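Local coordinates for protein DNA polymerase III, beta chain (Streptococcus pneumoniae, PDB 2AWA) that probably tethers DNA polymerases and other proteins to DNA, as a sliding clamp that closes head-to-tail with a second copy into a ring, at residues I14-S17 with L22-Q25; T45-V50 with T56-N61; F278-L283 with D348-L353; I360-I363 with P368-L371. All blocks are in the same frame, centred on the assembly; numbering follows the deposited sequence.

Interaction 1. Residues I14-S17 with L22-Q25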
loop_
_atom_site.group_PDB
_atom_site.type_symbol
_atom_site.label_atom_id
_atom_site.label_comp_id
_atom_site.label_asym_id
_atom_site.label_seq_id
_atom_site.Cartn_x
_atom_site.Cartn_y
_atom_site.Cartn_z
ATOM N N ILE B 14 11.637 -28.333 23.245
ATOM C CA ILE B 14 11.262 -28.475 21.841
ATOM C C ILE B 14 12.456 -28.760 20.941
ATOM O O ILE B 14 13.527 -28.209 21.133
ATOM C CB ILE B 14 10.530 -27.217 21.332
ATOM C CG1 ILE B 14 9.153 -27.100 22.013
ATOM C CG2 ILE B 14 10.346 -27.269 19.817
ATOM C CD1 ILE B 14 8.622 -25.673 22.129
ATOM N N HIS B 15 12.263 -29.665 19.988
ATOM C CA HIS B 15 13.142 -29.793 18.841
ATOM C C HIS B 15 12.432 -30.439 17.663
ATOM O O HIS B 15 12.052 -31.589 17.714
ATOM C CB HIS B 15 14.407 -30.579 19.162
ATOM C CG HIS B 15 15.418 -30.554 18.054
ATOM N ND1 HIS B 15 16.454 -31.458 17.968
ATOM C CD2 HIS B 15 15.539 -29.744 16.978
ATOM C CE1 HIS B 15 17.175 -31.199 16.893
ATOM N NE2 HIS B 15 16.638 -30.166 16.273
ATOM N N PHE B 16 12.263 -29.678 16.595
ATOM C CA PHE B 16 11.707 -30.207 15.359
ATOM C C PHE B 16 12.296 -29.479 14.166
ATOM O O PHE B 16 12.957 -28.434 14.317
ATOM C CB PHE B 16 10.184 -30.057 15.341
ATOM C CG PHE B 16 9.717 -28.633 15.295
ATOM C CD1 PHE B 16 9.520 -27.995 14.086
ATOM C CD2 PHE B 16 9.486 -27.930 16.460
ATOM C CE1 PHE B 16 9.094 -26.694 14.042
ATOM C CE2 PHE B 16 9.064 -26.610 16.422
ATOM C CZ PHE B 16 8.865 -26.000 15.211
ATOM N N SER B 17 12.047 -30.039 12.984
ATOM C CA SER B 17 12.408 -29.381 11.722
ATOM C C SER B 17 11.227 -29.468 10.761
ATOM O O SER B 17 10.383 -30.362 10.896
ATOM C CB SER B 17 13.653 -30.013 11.108
ATOM O OG SER B 17 13.390 -31.367 10.797
ATOM N N LEU B 22 5.656 -23.934 4.365
ATOM C CA LEU B 22 4.422 -24.430 4.965
ATOM C C LEU B 22 4.306 -23.933 6.404
ATOM O O LEU B 22 3.200 -23.605 6.857
ATOM C CB LEU B 22 4.322 -25.950 4.906
ATOM C CG LEU B 22 2.910 -26.452 5.243
ATOM C CD1 LEU B 22 2.474 -27.560 4.301
ATOM C CD2 LEU B 22 2.808 -26.905 6.692
ATOM N N PHE B 23 5.447 -23.849 7.101
ATOM C CA PHE B 23 5.493 -23.306 8.459
ATOM C C PHE B 23 5.037 -21.870 8.410
ATOM O O PHE B 23 4.113 -21.484 9.113
ATOM C CB PHE B 23 6.914 -23.407 9.022
ATOM C CG PHE B 23 7.039 -23.098 10.508
ATOM C CD1 PHE B 23 6.115 -23.554 11.426
ATOM C CD2 PHE B 23 8.153 -22.428 10.989
ATOM C CE1 PHE B 23 6.262 -23.284 12.774
ATOM C CE2 PHE B 23 8.303 -22.168 12.338
ATOM C CZ PHE B 23 7.349 -22.591 13.227
ATOM N N LEU B 24 5.671 -21.086 7.539
ATOM C CA LEU B 24 5.382 -19.654 7.433
ATOM C C LEU B 24 3.916 -19.383 7.118
ATOM O O LEU B 24 3.355 -18.389 7.575
ATOM C CB LEU B 24 6.262 -18.998 6.365
ATOM C CG LEU B 24 6.267 -17.471 6.336
ATOM C CD1 LEU B 24 6.761 -16.873 7.656
ATOM C CD2 LEU B 24 7.136 -16.985 5.198
ATOM N N GLN B 25 3.300 -20.259 6.334
ATOM C CA GLN B 25 1.906 -20.076 5.979
ATOM C C GLN B 25 1.042 -20.265 7.210
ATOM O O GLN B 25 0.237 -19.427 7.530
ATOM C CB GLN B 25 1.477 -21.049 4.880
ATOM C CG GLN B 25 0.107 -20.706 4.334
ATOM C CD GLN B 25 -0.514 -21.813 3.535
ATOM O OE1 GLN B 25 0.183 -22.669 2.984
ATOM N NE2 GLN B 25 -1.842 -21.809 3.462
#
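Where strand 15-19 turns directly into helix 20-31, in the N-terminal clamp domain, F16 of the strand and F23 of the helix meet between the two elements. Their rings form an offset edge-to-face pair, the edge of F16 directed toward the face of F23, with planes 78° apart and centroids 6.0 Å from each other. The closest atoms are F16 CZ and F23 CZ, 4.2 Å apart, with F23 CZ near the plane of the F16 ring. F23 reaches the strand because its CG stands opposite the backbone N (chi1 -170°), which extends the ring away from the helix backbone. The contact is small and wholly apolar; no hydrogen bond crosses between the segments, and both rings are buried. Across these two segments, then, the helix meets the strand through this aromatic pair. Around the pair, the strand runs between 80-83 and 105-111 in an antiparallel sheet, where F16 also stacks on F108 and touches I81. F23 leans on L106 of strand 105-111, while the next helix residue, L24, turns to helix 91-100 and packs on I95 and V98.

Interaction 2. Residues T45-V50 with T56-N61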
loop_
_atom_site.group_PDB
_atom_site.type_symbol
_atom_site.label_atom_id
_atom_site.label_comp_id
_atom_site.label_asym_id
_atom_site.label_seq_id
_atom_site.Cartn_x
_atom_site.Cartn_y
_atom_site.Cartn_z
ATOM N N THR B 45 1.940 -12.797 21.621
ATOM C CA THR B 45 2.787 -13.925 21.305
ATOM C C THR B 45 1.987 -14.965 20.562
ATOM O O THR B 45 0.781 -15.025 20.718
ATOM C CB THR B 45 3.403 -14.582 22.595
ATOM O OG1 THR B 45 2.376 -15.203 23.390
ATOM C CG2 THR B 45 4.138 -13.550 23.419
ATOM N N VAL B 46 2.664 -15.751 19.731
ATOM C CA VAL B 46 2.126 -17.013 19.273
ATOM C C VAL B 46 2.626 -18.073 20.226
ATOM O O VAL B 46 3.718 -17.944 20.778
ATOM C CB VAL B 46 2.509 -17.368 17.823
ATOM C CG1 VAL B 46 4.011 -17.215 17.560
ATOM C CG2 VAL B 46 2.021 -18.787 17.474
ATOM N N LYS B 47 1.790 -19.085 20.444
ATOM C CA LYS B 47 2.090 -20.205 21.315
ATOM C C LYS B 47 2.272 -21.401 20.431
ATOM O O LYS B 47 1.482 -21.614 19.516
ATOM C CB LYS B 47 0.939 -20.448 22.293
ATOM C CG LYS B 47 0.987 -21.768 23.061
ATOM C CD LYS B 47 0.100 -21.678 24.292
ATOM C CE LYS B 47 -0.536 -23.003 24.672
ATOM N NZ LYS B 47 0.461 -23.991 25.096
ATOM N N ILE B 48 3.309 -22.181 20.727
ATOM C CA ILE B 48 3.740 -23.295 19.892
ATOM C C ILE B 48 3.832 -24.556 20.729
ATOM O O ILE B 48 4.810 -24.752 21.458
ATOM C CB ILE B 48 5.115 -23.005 19.270
ATOM C CG1 ILE B 48 5.033 -21.762 18.397
ATOM C CG2 ILE B 48 5.612 -24.181 18.423
ATOM C CD1 ILE B 48 6.370 -21.213 18.075
ATOM N N ASP B 49 2.808 -25.396 20.625
ATOM C CA ASP B 49 2.774 -26.692 21.291
ATOM C C ASP B 49 3.256 -27.749 20.326
ATOM O O ASP B 49 2.805 -27.798 19.190
ATOM C CB ASP B 49 1.354 -27.044 21.724
ATOM C CG ASP B 49 1.000 -26.471 23.079
ATOM O OD1 ASP B 49 1.657 -26.862 24.081
ATOM O OD2 ASP B 49 0.054 -25.650 23.143
ATOM N N VAL B 50 4.159 -28.603 20.789
ATOM C CA VAL B 50 4.759 -29.605 19.950
ATOM C C VAL B 50 4.516 -30.945 20.590
ATOM O O VAL B 50 5.045 -31.214 21.661
ATOM C CB VAL B 50 6.265 -29.382 19.829
ATOM C CG1 VAL B 50 6.906 -30.504 19.003
ATOM C CG2 VAL B 50 6.537 -28.027 19.222
ATOM N N THR B 56 1.146 -27.467 16.966
ATOM C CA THR B 56 -0.068 -26.663 17.031
ATOM C C THR B 56 0.325 -25.221 17.279
ATOM O O THR B 56 1.075 -24.920 18.197
ATOM C CB THR B 56 -0.998 -27.112 18.166
ATOM O OG1 THR B 56 -1.195 -28.527 18.108
ATOM C CG2 THR B 56 -2.365 -26.424 18.051
ATOM N N LEU B 57 -0.188 -24.333 16.439
ATOM C CA LEU B 57 0.035 -22.894 16.581
ATOM C C LEU B 57 -1.211 -22.238 17.131
ATOM O O LEU B 57 -2.256 -22.260 16.489
ATOM C CB LEU B 57 0.376 -22.276 15.228
ATOM C CG LEU B 57 1.633 -22.864 14.597
ATOM C CD1 LEU B 57 1.772 -22.370 13.179
ATOM C CD2 LEU B 57 2.863 -22.528 15.427
ATOM N N ILE B 58 -1.087 -21.647 18.316
ATOM C CA ILE B 58 -2.213 -20.962 18.955
ATOM C C ILE B 58 -2.032 -19.442 19.025
ATOM O O ILE B 58 -0.981 -18.935 19.426
ATOM C CB ILE B 58 -2.529 -21.551 20.343
ATOM C CG1 ILE B 58 -2.895 -23.031 20.183
ATOM C CG2 ILE B 58 -3.675 -20.788 20.991
ATOM C CD1 ILE B 58 -3.209 -23.757 21.486
ATOM N N GLY B 59 -3.077 -18.738 18.611
ATOM C CA GLY B 59 -3.140 -17.280 18.687
ATOM C C GLY B 59 -4.526 -16.786 19.075
ATOM O O GLY B 59 -5.551 -17.421 18.773
ATOM N N SER B 60 -4.560 -15.643 19.745
ATOM C CA SER B 60 -5.812 -15.067 20.191
ATOM C C SER B 60 -5.654 -13.604 20.545
ATOM O O SER B 60 -4.557 -13.114 20.807
ATOM C CB SER B 60 -6.347 -15.820 21.405
ATOM O OG SER B 60 -5.413 -15.778 22.461
ATOM N N ASN B 61 -6.774 -12.901 20.543
ATOM C CA ASN B 61 -6.781 -11.508 20.894
ATOM C C ASN B 61 -7.923 -11.178 21.836
ATOM O O ASN B 61 -8.205 -10.002 22.070
ATOM C CB ASN B 61 -6.845 -10.663 19.619
ATOM C CG ASN B 61 -8.141 -10.844 18.846
ATOM O OD1 ASN B 61 -9.090 -11.452 19.328
ATOM N ND2 ASN B 61 -8.185 -10.292 17.642
HETATM O O HOH W 1 0.632 -29.976 18.723
#
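K47 and I58 pair backbone to backbone in antiparallel register, as do D49 and T56, while I48 and L57 between them form a non-hydrogen-bonded pair; the strand axes run at 153°. K47 N gives a hydrogen bond to I58 O at 3.0 Å and I58 N returns one to K47 O at 2.8 Å; D49 and T56 repeat the exchange. The two faces differ in chemistry. On one, I48 and L57 run alongside one another, I48 CG1 touching L57 CD2 at 3.8 Å; V46 CG2 approaches that same methyl, and L57 goes on to A26, L27 and T30 of helix 20-31. The other face carries K47, D49, T56 and I58. There K47, bent near its end, brings NZ back to D49 OD2 at 2.6 Å in a salt bridge along its own strand, met on the syn side but 29° out of the carboxylate plane. I58 CD1 rests against D49 OD2 at 4.1 Å. This is a beta hairpin with its I48/L57 face turned toward helix 20-31, through L57, and a mixed opposite face, set between strands 85-90 and 64-71 of an extended antiparallel sheet.

Interaction 3. Residues F278-L283 with D348-L353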
loop_
_atom_site.group_PDB
_atom_site.type_symbol
_atom_site.label_atom_id
_atom_site.label_comp_id
_atom_site.label_asym_id
_atom_site.label_seq_id
_atom_site.Cartn_x
_atom_site.Cartn_y
_atom_site.Cartn_z
ATOM N N PHE B 278 -31.487 -0.747 -12.939
ATOM C CA PHE B 278 -30.242 -0.126 -13.336
ATOM C C PHE B 278 -29.212 -1.163 -13.670
ATOM O O PHE B 278 -29.247 -2.269 -13.137
ATOM C CB PHE B 278 -29.657 0.637 -12.172
ATOM C CG PHE B 278 -30.302 1.948 -11.881
ATOM C CD1 PHE B 278 -29.948 3.088 -12.602
ATOM C CD2 PHE B 278 -31.161 2.081 -10.786
ATOM C CE1 PHE B 278 -30.505 4.352 -12.274
ATOM C CE2 PHE B 278 -31.709 3.317 -10.455
ATOM C CZ PHE B 278 -31.394 4.450 -11.211
ATOM N N ASN B 279 -28.272 -0.782 -14.526
ATOM C CA ASN B 279 -27.011 -1.488 -14.653
ATOM C C ASN B 279 -26.159 -1.175 -13.400
ATOM O O ASN B 279 -25.906 0.008 -13.067
ATOM C CB ASN B 279 -26.277 -1.070 -15.934
ATOM C CG ASN B 279 -24.927 -1.741 -16.065
ATOM O OD1 ASN B 279 -23.933 -1.240 -15.560
ATOM N ND2 ASN B 279 -24.889 -2.895 -16.726
ATOM N N VAL B 280 -25.719 -2.238 -12.722
ATOM C CA VAL B 280 -25.110 -2.121 -11.401
ATOM C C VAL B 280 -23.841 -1.306 -11.479
ATOM O O VAL B 280 -23.654 -0.348 -10.712
ATOM C CB VAL B 280 -24.803 -3.521 -10.799
ATOM C CG1 VAL B 280 -23.929 -3.425 -9.546
ATOM C CG2 VAL B 280 -26.094 -4.242 -10.477
ATOM N N VAL B 281 -22.986 -1.678 -12.425
ATOM C CA VAL B 281 -21.696 -1.021 -12.585
ATOM C C VAL B 281 -21.876 0.447 -12.910
ATOM O O VAL B 281 -21.253 1.293 -12.284
ATOM C CB VAL B 281 -20.823 -1.695 -13.648
ATOM C CG1 VAL B 281 -19.583 -0.897 -13.883
ATOM C CG2 VAL B 281 -20.437 -3.111 -13.197
ATOM N N ASN B 282 -22.733 0.752 -13.877
ATOM C CA ASN B 282 -22.943 2.136 -14.303
ATOM C C ASN B 282 -23.474 2.969 -13.184
ATOM O O ASN B 282 -23.063 4.092 -13.022
ATOM C CB ASN B 282 -23.919 2.222 -15.470
ATOM C CG ASN B 282 -23.337 1.697 -16.747
ATOM O OD1 ASN B 282 -22.148 1.341 -16.807
ATOM N ND2 ASN B 282 -24.170 1.630 -17.792
ATOM N N LEU B 283 -24.399 2.425 -12.404
ATOM C CA LEU B 283 -24.908 3.155 -11.266
ATOM C C LEU B 283 -23.789 3.379 -10.245
ATOM O O LEU B 283 -23.611 4.479 -9.760
ATOM C CB LEU B 283 -26.107 2.439 -10.660
ATOM C CG LEU B 283 -26.811 3.164 -9.506
ATOM C CD1 LEU B 283 -27.108 4.670 -9.772
ATOM C CD2 LEU B 283 -28.062 2.414 -9.182
ATOM N N ASP B 348 -22.148 0.711 -1.347
ATOM C CA ASP B 348 -21.881 -0.488 -0.565
ATOM C C ASP B 348 -22.818 -1.580 -1.050
ATOM O O ASP B 348 -22.371 -2.690 -1.361
ATOM C CB ASP B 348 -22.111 -0.257 0.935
ATOM C CG ASP B 348 -21.014 0.575 1.597
ATOM O OD1 ASP B 348 -19.917 0.711 1.018
ATOM O OD2 ASP B 348 -21.251 1.085 2.725
ATOM N N SER B 349 -24.102 -1.233 -1.132
ATOM C CA SER B 349 -25.151 -2.139 -1.572
ATOM C C SER B 349 -24.854 -2.702 -2.948
ATOM O O SER B 349 -25.070 -3.901 -3.209
ATOM C CB SER B 349 -26.514 -1.434 -1.620
ATOM O OG SER B 349 -26.939 -0.966 -0.348
ATOM N N LEU B 350 -24.351 -1.836 -3.828
ATOM C CA LEU B 350 -24.080 -2.242 -5.192
ATOM C C LEU B 350 -22.886 -3.177 -5.233
ATOM O O LEU B 350 -22.983 -4.266 -5.798
ATOM C CB LEU B 350 -23.907 -1.027 -6.095
ATOM C CG LEU B 350 -25.237 -0.280 -6.292
ATOM C CD1 LEU B 350 -24.994 1.066 -6.942
ATOM C CD2 LEU B 350 -26.248 -1.095 -7.127
ATOM N N LYS B 351 -21.786 -2.779 -4.598
ATOM C CA LYS B 351 -20.601 -3.639 -4.482
ATOM C C LYS B 351 -20.957 -5.007 -3.922
ATOM O O LYS B 351 -20.257 -5.969 -4.167
ATOM C CB LYS B 351 -19.526 -3.002 -3.592
ATOM C CG LYS B 351 -18.752 -1.842 -4.247
ATOM C CD LYS B 351 -17.591 -1.343 -3.352
ATOM C CE LYS B 351 -16.353 -0.860 -4.170
ATOM N NZ LYS B 351 -16.481 0.530 -4.767
ATOM N N ALA B 352 -22.044 -5.105 -3.172
ATOM C CA ALA B 352 -22.432 -6.396 -2.600
ATOM C C ALA B 352 -23.116 -7.313 -3.597
ATOM O O ALA B 352 -23.224 -8.495 -3.343
ATOM C CB ALA B 352 -23.321 -6.195 -1.388
ATOM N N LEU B 353 -23.584 -6.785 -4.721
ATOM C CA LEU B 353 -24.314 -7.600 -5.685
ATOM C C LEU B 353 -23.356 -8.326 -6.615
ATOM O O LEU B 353 -22.280 -7.800 -6.931
ATOM C CB LEU B 353 -25.271 -6.750 -6.513
ATOM C CG LEU B 353 -26.275 -5.918 -5.710
ATOM C CD1 LEU B 353 -26.799 -4.787 -6.574
ATOM C CD2 LEU B 353 -27.400 -6.775 -5.182
#
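V280, L283, L350 and L353 make up the first shell, an all-aliphatic meeting between the first turn of helix 280-294 and the C-terminal part of helix 343-351 with the L353 that follows. L350 and V280 carry the larger share, L350 by splitting its two methyls. L350 CD1 rests against L283, 3.8 Å from L283 CG, and the two side chains cross at about a right angle. L350 CD2 instead lies 4.1 Å from V280 CG1, where the two side chains pass each other head to foot. The other branch of V280 is used as well: V280 CG2 reaches L353 CD1 at 4.0 Å. The near-extended chi2 of L350 (168°) points CD1 away from its own CA, toward L283.

One shell out, a cap and a turn hold the groups in place. N279 is the N-cap of helix 280-294, its OD1 accepting from N282 N at 2.9 Å with the donor in the carbonyl plane, and this fixes the first turn that carries V280 and L283. L283 CD2 also lies over one face of the F278 ring, toward its rim, 3.4 Å above the plane. On the other side, L353 N bonds to L350 O at 2.8 Å, keeping L353 next to L350. Farther out, V280 and L353 both touch V358 of strand 357-362, and L353 packs on F380.

With no polar bond between them, the two segments meet through hydrocarbon contact, which probably depends on shape and burial, while directional hydrogen bonds serve capping and turn formation within each segment.

Interaction 4. Residues I360-I363 with P368-L371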
loop_
_atom_site.group_PDB
_atom_site.type_symbol
_atom_site.label_atom_id
_atom_site.label_comp_id
_atom_site.label_asym_id
_atom_site.label_seq_id
_atom_site.Cartn_x
_atom_site.Cartn_y
_atom_site.Cartn_z
ATOM N N ILE B 360 -34.264 -1.239 -7.879
ATOM C CA ILE B 360 -34.491 -0.433 -6.681
ATOM C C ILE B 360 -35.935 0.039 -6.626
ATOM O O ILE B 360 -36.446 0.567 -7.590
ATOM C CB ILE B 360 -33.580 0.812 -6.656
ATOM C CG1 ILE B 360 -32.129 0.426 -6.934
ATOM C CG2 ILE B 360 -33.679 1.512 -5.313
ATOM C CD1 ILE B 360 -31.165 1.632 -6.982
ATOM N N SER B 361 -36.578 -0.127 -5.480
ATOM C CA SER B 361 -37.991 0.176 -5.339
ATOM C C SER B 361 -38.212 1.166 -4.210
ATOM O O SER B 361 -37.610 1.036 -3.144
ATOM C CB SER B 361 -38.764 -1.108 -5.072
ATOM O OG SER B 361 -38.433 -2.080 -6.033
ATOM N N PHE B 362 -39.099 2.129 -4.438
ATOM C CA PHE B 362 -39.243 3.275 -3.557
ATOM C C PHE B 362 -40.675 3.447 -3.101
ATOM O O PHE B 362 -41.599 2.936 -3.725
ATOM C CB PHE B 362 -38.892 4.564 -4.295
ATOM C CG PHE B 362 -37.495 4.645 -4.790
ATOM C CD1 PHE B 362 -36.478 5.053 -3.962
ATOM C CD2 PHE B 362 -37.206 4.407 -6.117
ATOM C CE1 PHE B 362 -35.185 5.191 -4.444
ATOM C CE2 PHE B 362 -35.929 4.535 -6.592
ATOM C CZ PHE B 362 -34.917 4.925 -5.752
ATOM N N ILE B 363 -40.850 4.208 -2.029
ATOM C CA ILE B 363 -42.169 4.593 -1.550
ATOM C C ILE B 363 -42.362 6.102 -1.623
ATOM O O ILE B 363 -43.315 6.591 -2.224
ATOM C CB ILE B 363 -42.386 4.155 -0.110
ATOM C CG1 ILE B 363 -42.145 2.642 0.003
ATOM C CG2 ILE B 363 -43.784 4.585 0.352
ATOM C CD1 ILE B 363 -43.039 1.902 0.999
ATOM N N PRO B 368 -37.708 4.393 3.762
ATOM C CA PRO B 368 -36.643 3.531 3.254
ATOM C C PRO B 368 -36.979 2.916 1.929
ATOM O O PRO B 368 -38.140 2.634 1.690
ATOM C CB PRO B 368 -36.531 2.460 4.332
ATOM C CG PRO B 368 -36.864 3.186 5.559
ATOM C CD PRO B 368 -37.965 4.135 5.186
ATOM N N PHE B 369 -35.973 2.725 1.077
ATOM C CA PHE B 369 -36.191 2.048 -0.192
ATOM C C PHE B 369 -35.448 0.697 -0.288
ATOM O O PHE B 369 -34.519 0.461 0.462
ATOM C CB PHE B 369 -35.874 2.994 -1.351
ATOM C CG PHE B 369 -34.473 3.495 -1.396
ATOM C CD1 PHE B 369 -33.504 2.820 -2.129
ATOM C CD2 PHE B 369 -34.132 4.706 -0.804
ATOM C CE1 PHE B 369 -32.180 3.329 -2.226
ATOM C CE2 PHE B 369 -32.807 5.224 -0.898
ATOM C CZ PHE B 369 -31.845 4.536 -1.603
ATOM N N THR B 370 -35.881 -0.201 -1.174
ATOM C CA THR B 370 -35.254 -1.535 -1.265
ATOM C C THR B 370 -34.404 -1.702 -2.526
ATOM O O THR B 370 -34.678 -1.074 -3.528
ATOM C CB THR B 370 -36.292 -2.660 -1.263
ATOM O OG1 THR B 370 -37.165 -2.505 -2.378
ATOM C CG2 THR B 370 -37.100 -2.638 -0.003
ATOM N N LEU B 371 -33.383 -2.558 -2.465
ATOM C CA LEU B 371 -32.602 -2.933 -3.646
ATOM C C LEU B 371 -32.430 -4.440 -3.687
ATOM O O LEU B 371 -31.964 -5.023 -2.707
ATOM C CB LEU B 371 -31.193 -2.358 -3.616
ATOM C CG LEU B 371 -30.881 -0.888 -3.454
ATOM C CD1 LEU B 371 -30.968 -0.456 -1.988
ATOM C CD2 LEU B 371 -29.492 -0.682 -3.985
#
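F369 has its ring between its backbone N and carbonyl carbon (chi1 61°), whereas F362 holds its ring beside the N and opposite the carbonyl carbon (chi1 -62°); together these torsions send the two phenylalanines out from the hairpin as close companions. F362 CE1 sits over one face of the F369 ring, toward its rim and 3.5 Å above the plane. The rings are oblique to each other, with planes at 45°. F362 CD1 also reaches F369 CB at 3.4 Å. From two residues earlier in the strand, I360 CG2 comes to 3.4 Å from F369 CD1, so that the ring is gripped by both an aromatic and an aliphatic partner. I360 CG1 meets CG of L371, the non-hydrogen-bonded partner of I360, at 3.9 Å.

These residues belong to a beta hairpin of strands 357-362 and 369-373 in the C-terminal clamp domain. S361 and T370 form its antiparallel hydrogen-bonded pair: S361 N donates to T370 O and T370 N to S361 O, both at 2.9 Å. Their side chains project to the face away from I360 and L371, where T370 OG1 lies 3.4 Å from S361 CB and both residues touch F272. On the aromatic side, strand 337-341 of a second sheet closes over the rings: F362 packs on L337 and I339, and F369 meets F341 edge-to-face. Strands 274-279 and 379-384 flank the hairpin within its sheet, bonding to I360 and to F369 respectively.

How the interactions relate
The four contacts form two clusters on opposite sides of the chain's centre, one in the N-terminal and one in the C-terminal domain; the centres of interactions 1 and 4 are about 54 Å apart. Within each cluster a side-chain contact involving a helix adjoins a hairpin. Interaction 1 touches interaction 2 where I14 CG2 meets V50 CG2 at 3.9 Å, and interaction 3 touches interaction 4 where F278 CD2 meets I360 CD1 at 3.8 Å. Interactions 1 and 3 are buried and have no hydrogen bond between segments. The hairpins combine backbone bonds with side-chain packing, but interaction 4 is buried and aromatic, whereas interaction 2 is partly buried, with a salt bridge along one strand.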